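Long-range contacts in glyoxylate reductase (Paecilomyces sp. J18, PDB 3WNV), which probably reduces glyoxylate to glycolate, with a nicotinamide cofactor as the hydride donor: residues Lys155-Leu160 and Val210-Leu215; Ile239-Arg244 and Leu267-Asn272. All blocks are in the same frame, centred on the assembly; numbering follows the deposited sequence.

Overall arrangement
Both contacts are buried and belong to one parallel Rossmann-type sheet, where strands 210-213 and 237-241 are neighbours; their centres lie about 13 Å apart. Contact 1 joins strands 156-160 and 210-213 along their length, so main-chain hydrogen bonds and aliphatic side chains dominate. Contact 2 begins where strand 237-241 meets Leu267 and continues past the strand ends into turns, and its chemistry changes accordingly: a single main-chain bond crosses it, a water held by the Asn241 side chain adds a polar bridge, and Arg244 turns to a sulfate. The two are tied together through Phe211 O and Val240 N, a probable hydrogen bond 2.9 Å long, and Leu213 packs against Val240 and Ala243.

Contact 1: Lys155-Leu160 and Val210-Leu215; sequences KTLGIL and VFSLNL
Leu157 and Val210 open a run of parallel pairing between the central strands of a Rossmann-type nucleotide-binding domain, strand 156-160 leading into Gly161, Gly163 and Gly166, which fit the GxGxxG pattern of dinucleotide-binding Rossmann folds. The tight part runs from Gly158 to Leu160. Gly158 gives its N-H almost straight to Val210 O (2.8 Å, 176° at the hydrogen) and takes Ser212 N on its own O at 2.7 Å; Leu160 N then binds Ser212 O. On the face of Leu157 and Ile159, Leu157 CD1 presses on Val210 CG1 at 3.6 Å and the hydroxyl of Ser212 lies beside Ile159 CG1, with helix 164-175 covering both hydrophobic residues. On the other face Leu160 CB approaches Phe211 CZ obliquely, where helix 201-207 packs on both.

The start is looser: Thr156 contributes just its O, bound by Val210 N at 3.0 Å. At the far end, partly exposed Asn214 and Leu215 still hold Leu160, Asn214 N reaching its O (2.8 Å) and Leu215 CD1 its CD2 (3.8 Å). CG of Asn214 lies anti to its carbonyl carbon (chi1 -46°), which turns the amide toward Ile159: ND2 rests 3.4 Å from Ile159 CG2 and donates to Gly161 O.

Contact 2: Ile239-Arg244 and Leu267-Asn272; sequences IVNTAR and LDVYEN. With SO4 (sulfate ion), chain C.
Asn241 O accepts the amide of Asp268 at 3.0 Å, the one direct hydrogen bond between 239-244 and 267-272, and the Asn241 side chain continues the contact. Its CB meets Leu267 CD2 at 3.7 Å. CG, anti to the backbone N (chi1 -163°), lays the amide against Val269 CG2, which sits 3.6 Å from CG over the amide face, the two side chains crossing at about a right angle. OD1 takes the N-H of Ala243 (3.1 Å) from 48° above the carbonyl plane, closing an Asx turn. ND2 divides its hydrogens between Arg244 O, also at 3.1 Å, and a water 2.8 Å away that donates in turn to Val269 O. Cutting this side chain back to an alanine is likely to leave Ala243 N and Arg244 O without these partners, break the water bridge and open a gap beside Val269 CG2.

The turn so held carries Arg244, whose NH1 binds Ala243 O and sulfate O1 while NH2 binds sulfate O3 at 3.0 Å; NE forms a salt bridge with Asp90. Gly88 N and Ala87 N also bind the sulfate. The Asp268 carboxylate accepts from Ile292 N and Gly293 N. Sulfate is probably a crystallisation guest, but its place at the C-terminal end of the parallel strands is consistent with the substrate-carboxylate site of D-2-hydroxyacid dehydrogenases, lying between their two domains.

Contact 1: Lys155-Leu160 and Val210-Leu215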
loop_
_atom_site.group_PDB
_atom_site.type_symbol
_atom_site.label_atom_id
_atom_site.label_comp_id
_atom_site.label_asym_id
_atom_site.label_seq_id
_atom_site.Cartn_x
_atom_site.Cartn_y
_atom_site.Cartn_z
ATOM N N LYS A 155 23.298 -12.249 1.578
ATOM C CA LYS A 155 22.731 -11.539 2.710
ATOM C C LYS A 155 21.301 -11.977 2.990
ATOM O O LYS A 155 20.617 -12.483 2.118
ATOM C CB LYS A 155 22.758 -10.035 2.462
ATOM C CG LYS A 155 24.197 -9.470 2.413
ATOM C CD LYS A 155 24.191 -7.958 2.475
ATOM C CE LYS A 155 25.566 -7.468 2.903
ATOM N NZ LYS A 155 26.616 -8.045 2.014
ATOM N N THR A 156 20.831 -11.711 4.204
ATOM C CA THR A 156 19.453 -12.068 4.598
ATOM C C THR A 156 18.419 -10.944 4.393
ATOM O O THR A 156 18.569 -9.809 4.917
ATOM C CB THR A 156 19.444 -12.563 6.070
ATOM O OG1 THR A 156 20.278 -13.711 6.142
ATOM C CG2 THR A 156 18.051 -12.972 6.515
ATOM N N LEU A 157 17.422 -11.232 3.550
ATOM C CA LEU A 157 16.228 -10.407 3.447
ATOM C C LEU A 157 15.201 -10.877 4.479
ATOM O O LEU A 157 14.770 -12.045 4.478
ATOM C CB LEU A 157 15.614 -10.476 2.030
ATOM C CG LEU A 157 14.291 -9.689 1.946
ATOM C CD1 LEU A 157 14.564 -8.192 2.213
ATOM C CD2 LEU A 157 13.638 -9.825 0.561
ATOM N N GLY A 158 14.830 -9.975 5.384
ATOM C CA GLY A 158 13.764 -10.257 6.346
ATOM C C GLY A 158 12.486 -9.530 5.949
ATOM O O GLY A 158 12.497 -8.351 5.566
ATOM N N ILE A 159 11.375 -10.252 5.987
ATOM C CA ILE A 159 10.083 -9.715 5.539
ATOM C C ILE A 159 9.100 -9.809 6.722
ATOM O O ILE A 159 8.754 -10.897 7.202
ATOM C CB ILE A 159 9.534 -10.482 4.296
ATOM C CG1 ILE A 159 10.483 -10.352 3.097
ATOM C CG2 ILE A 159 8.094 -10.021 3.918
ATOM C CD1 ILE A 159 10.066 -11.195 1.881
ATOM N N LEU A 160 8.672 -8.661 7.216
ATOM C CA LEU A 160 7.588 -8.671 8.212
ATOM C C LEU A 160 6.248 -8.546 7.489
ATOM O O LEU A 160 5.913 -7.480 7.032
ATOM C CB LEU A 160 7.775 -7.496 9.175
ATOM C CG LEU A 160 6.700 -7.320 10.258
ATOM C CD1 LEU A 160 6.726 -8.526 11.179
ATOM C CD2 LEU A 160 6.998 -6.036 10.997
ATOM N N VAL A 210 18.721 -6.805 5.337
ATOM C CA VAL A 210 17.760 -5.887 4.744
ATOM C C VAL A 210 16.424 -6.245 5.386
ATOM O O VAL A 210 16.007 -7.427 5.379
ATOM C CB VAL A 210 17.663 -6.050 3.198
ATOM C CG1 VAL A 210 16.491 -5.227 2.633
ATOM C CG2 VAL A 210 18.971 -5.585 2.522
ATOM N N PHE A 211 15.776 -5.253 5.981
ATOM C CA PHE A 211 14.518 -5.506 6.695
ATOM C C PHE A 211 13.373 -4.844 5.959
ATOM O O PHE A 211 13.352 -3.624 5.817
ATOM C CB PHE A 211 14.637 -4.959 8.127
ATOM C CG PHE A 211 13.433 -5.224 8.980
ATOM C CD1 PHE A 211 12.298 -4.409 8.894
ATOM C CD2 PHE A 211 13.435 -6.330 9.859
ATOM C CE1 PHE A 211 11.159 -4.684 9.689
ATOM C CE2 PHE A 211 12.329 -6.584 10.657
ATOM C CZ PHE A 211 11.186 -5.757 10.565
ATOM N N SER A 212 12.368 -5.608 5.555
ATOM C CA SER A 212 11.252 -5.010 4.773
ATOM C C SER A 212 9.895 -5.374 5.367
ATOM O O SER A 212 9.750 -6.388 6.069
ATOM C CB SER A 212 11.304 -5.462 3.315
ATOM O OG SER A 212 10.895 -6.828 3.244
ATOM N N LEU A 213 8.887 -4.542 5.125
ATOM C CA LEU A 213 7.610 -4.822 5.771
ATOM C C LEU A 213 6.423 -4.692 4.833
ATOM O O LEU A 213 6.421 -3.823 3.962
ATOM C CB LEU A 213 7.410 -3.955 7.041
ATOM C CG LEU A 213 7.718 -2.448 7.171
ATOM C CD1 LEU A 213 7.199 -2.002 8.571
ATOM C CD2 LEU A 213 9.183 -2.111 7.098
ATOM N N ASN A 214 5.462 -5.603 4.978
ATOM C CA ASN A 214 4.192 -5.529 4.252
ATOM C C ASN A 214 3.016 -5.801 5.176
ATOM O O ASN A 214 2.442 -6.887 5.166
ATOM C CB ASN A 214 4.160 -6.531 3.097
ATOM C CG ASN A 214 5.439 -6.530 2.276
ATOM O OD1 ASN A 214 5.702 -5.633 1.430
ATOM N ND2 ASN A 214 6.251 -7.542 2.506
ATOM N N LEU A 215 2.677 -4.828 6.009
ATOM C CA LEU A 215 1.544 -4.956 6.909
ATOM C C LEU A 215 0.499 -3.950 6.519
ATOM O O LEU A 215 0.813 -2.850 6.029
ATOM C CB LEU A 215 1.962 -4.651 8.365
ATOM C CG LEU A 215 2.993 -5.583 8.934
ATOM C CD1 LEU A 215 3.359 -5.127 10.321
ATOM C CD2 LEU A 215 2.383 -7.004 8.995
#

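Contact 2: Ile239-Arg244 and Leu267-Asn272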
loop_
_atom_site.group_PDB
_atom_site.type_symbol
_atom_site.label_atom_id
_atom_site.label_comp_id
_atom_site.label_asym_id
_atom_site.label_seq_id
_atom_site.Cartn_x
_atom_site.Cartn_y
_atom_site.Cartn_z
ATOM N N ILE A 239 16.747 -0.673 5.731
ATOM C CA ILE A 239 15.282 -0.861 5.862
ATOM C C ILE A 239 14.557 -0.446 4.596
ATOM O O ILE A 239 14.786 0.638 4.098
ATOM C CB ILE A 239 14.718 -0.098 7.102
ATOM C CG1 ILE A 239 15.291 -0.654 8.404
ATOM C CG2 ILE A 239 13.182 -0.126 7.123
ATOM C CD1 ILE A 239 15.086 0.240 9.596
ATOM N N VAL A 240 13.667 -1.307 4.096
ATOM C CA VAL A 240 12.821 -0.978 2.930
ATOM C C VAL A 240 11.364 -0.993 3.313
ATOM O O VAL A 240 10.926 -1.911 4.019
ATOM C CB VAL A 240 13.074 -1.983 1.805
ATOM C CG1 VAL A 240 12.065 -1.819 0.649
ATOM C CG2 VAL A 240 14.521 -1.883 1.283
ATOM N N ASN A 241 10.616 0.009 2.849
ATOM C CA ASN A 241 9.188 0.078 3.075
ATOM C C ASN A 241 8.461 0.536 1.860
ATOM O O ASN A 241 8.629 1.630 1.438
ATOM C CB ASN A 241 8.902 1.057 4.216
ATOM C CG ASN A 241 7.528 0.905 4.800
ATOM O OD1 ASN A 241 6.819 0.014 4.437
ATOM N ND2 ASN A 241 7.197 1.749 5.737
ATOM N N THR A 242 7.640 -0.323 1.316
ATOM C CA THR A 242 6.750 0.030 0.256
ATOM C C THR A 242 5.270 -0.061 0.669
ATOM O O THR A 242 4.422 0.046 -0.137
ATOM C CB THR A 242 6.977 -0.808 -0.985
ATOM O OG1 THR A 242 6.797 -2.146 -0.625
ATOM C CG2 THR A 242 8.366 -0.640 -1.509
ATOM N N ALA A 243 5.031 -0.255 1.951
ATOM C CA ALA A 243 3.698 -0.566 2.474
ATOM C C ALA A 243 2.939 0.674 2.923
ATOM O O ALA A 243 2.194 1.272 2.147
ATOM C CB ALA A 243 3.785 -1.614 3.621
ATOM N N ARG A 244 3.090 1.044 4.198
ATOM C CA ARG A 244 2.490 2.262 4.709
ATOM C C ARG A 244 3.536 2.921 5.587
ATOM O O ARG A 244 4.161 2.254 6.398
ATOM C CB ARG A 244 1.220 1.935 5.527
ATOM C CG ARG A 244 0.018 1.532 4.665
ATOM C CD ARG A 244 -0.478 2.770 3.922
ATOM N NE ARG A 244 -1.719 2.537 3.156
ATOM C CZ ARG A 244 -1.739 2.166 1.875
ATOM N NH1 ARG A 244 -0.590 1.954 1.216
ATOM N NH2 ARG A 244 -2.902 1.978 1.250
ATOM N N LEU A 267 12.755 3.791 0.660
ATOM C CA LEU A 267 11.344 4.049 1.004
ATOM C C LEU A 267 10.518 4.509 -0.175
ATOM O O LEU A 267 10.995 5.298 -0.974
ATOM C CB LEU A 267 11.266 5.144 2.082
ATOM C CG LEU A 267 12.098 4.829 3.343
ATOM C CD1 LEU A 267 11.954 5.992 4.315
ATOM C CD2 LEU A 267 11.669 3.511 4.022
ATOM N N ASP A 268 9.241 4.100 -0.201
ATOM C CA ASP A 268 8.290 4.563 -1.194
ATOM C C ASP A 268 7.160 5.199 -0.434
ATOM O O ASP A 268 6.300 5.833 -1.014
ATOM C CB ASP A 268 7.766 3.373 -1.979
ATOM C CG ASP A 268 7.043 3.781 -3.272
ATOM O OD1 ASP A 268 7.531 4.709 -3.975
ATOM O OD2 ASP A 268 6.002 3.152 -3.565
ATOM N N VAL A 269 7.188 5.080 0.880
ATOM C CA VAL A 269 6.059 5.572 1.701
ATOM C C VAL A 269 6.525 6.240 2.983
ATOM O O VAL A 269 7.626 5.960 3.463
ATOM C CB VAL A 269 5.063 4.421 2.048
ATOM C CG1 VAL A 269 4.405 3.912 0.788
ATOM C CG2 VAL A 269 5.776 3.283 2.815
ATOM N N TYR A 270 5.686 7.112 3.549
ATOM C CA TYR A 270 6.089 7.984 4.653
ATOM C C TYR A 270 4.956 8.208 5.633
ATOM O O TYR A 270 3.769 8.199 5.258
ATOM C CB TYR A 270 6.591 9.358 4.135
ATOM C CG TYR A 270 7.609 9.135 3.050
ATOM C CD1 TYR A 270 8.941 8.894 3.366
ATOM C CD2 TYR A 270 7.202 9.057 1.727
ATOM C CE1 TYR A 270 9.877 8.641 2.368
ATOM C CE2 TYR A 270 8.115 8.791 0.729
ATOM C CZ TYR A 270 9.440 8.568 1.059
ATOM O OH TYR A 270 10.328 8.304 0.040
ATOM N N GLU A 271 5.319 8.468 6.875
ATOM C CA GLU A 271 4.313 8.566 7.929
ATOM C C GLU A 271 3.273 9.665 7.719
ATOM O O GLU A 271 2.120 9.465 8.076
ATOM C CB GLU A 271 4.986 8.726 9.294
ATOM C CG GLU A 271 3.995 8.780 10.449
ATOM C CD GLU A 271 4.677 8.709 11.803
ATOM O OE1 GLU A 271 5.922 8.673 11.825
ATOM O OE2 GLU A 271 3.968 8.706 12.844
ATOM N N ASN A 272 3.673 10.814 7.164
ATOM C CA ASN A 272 2.739 11.905 6.917
ATOM C C ASN A 272 2.739 12.363 5.478
ATOM O O ASN A 272 2.731 13.567 5.186
ATOM C CB ASN A 272 3.062 13.066 7.843
ATOM C CG ASN A 272 2.824 12.698 9.297
ATOM O OD1 ASN A 272 1.679 12.493 9.701
ATOM N ND2 ASN A 272 3.890 12.602 10.081
HETATM S S SO4 C . -2.126 0.354 -2.269
HETATM O O1 SO4 C . -0.964 0.868 -1.564
HETATM O O2 SO4 C . -1.983 -1.063 -2.590
HETATM O O3 SO4 C . -3.275 0.467 -1.324
HETATM O O4 SO4 C . -2.329 1.086 -3.505
HETATM O O HOH W 1 8.392 4.298 5.655
HETATM O O HOH W 2 4.498 1.228 -2.765
#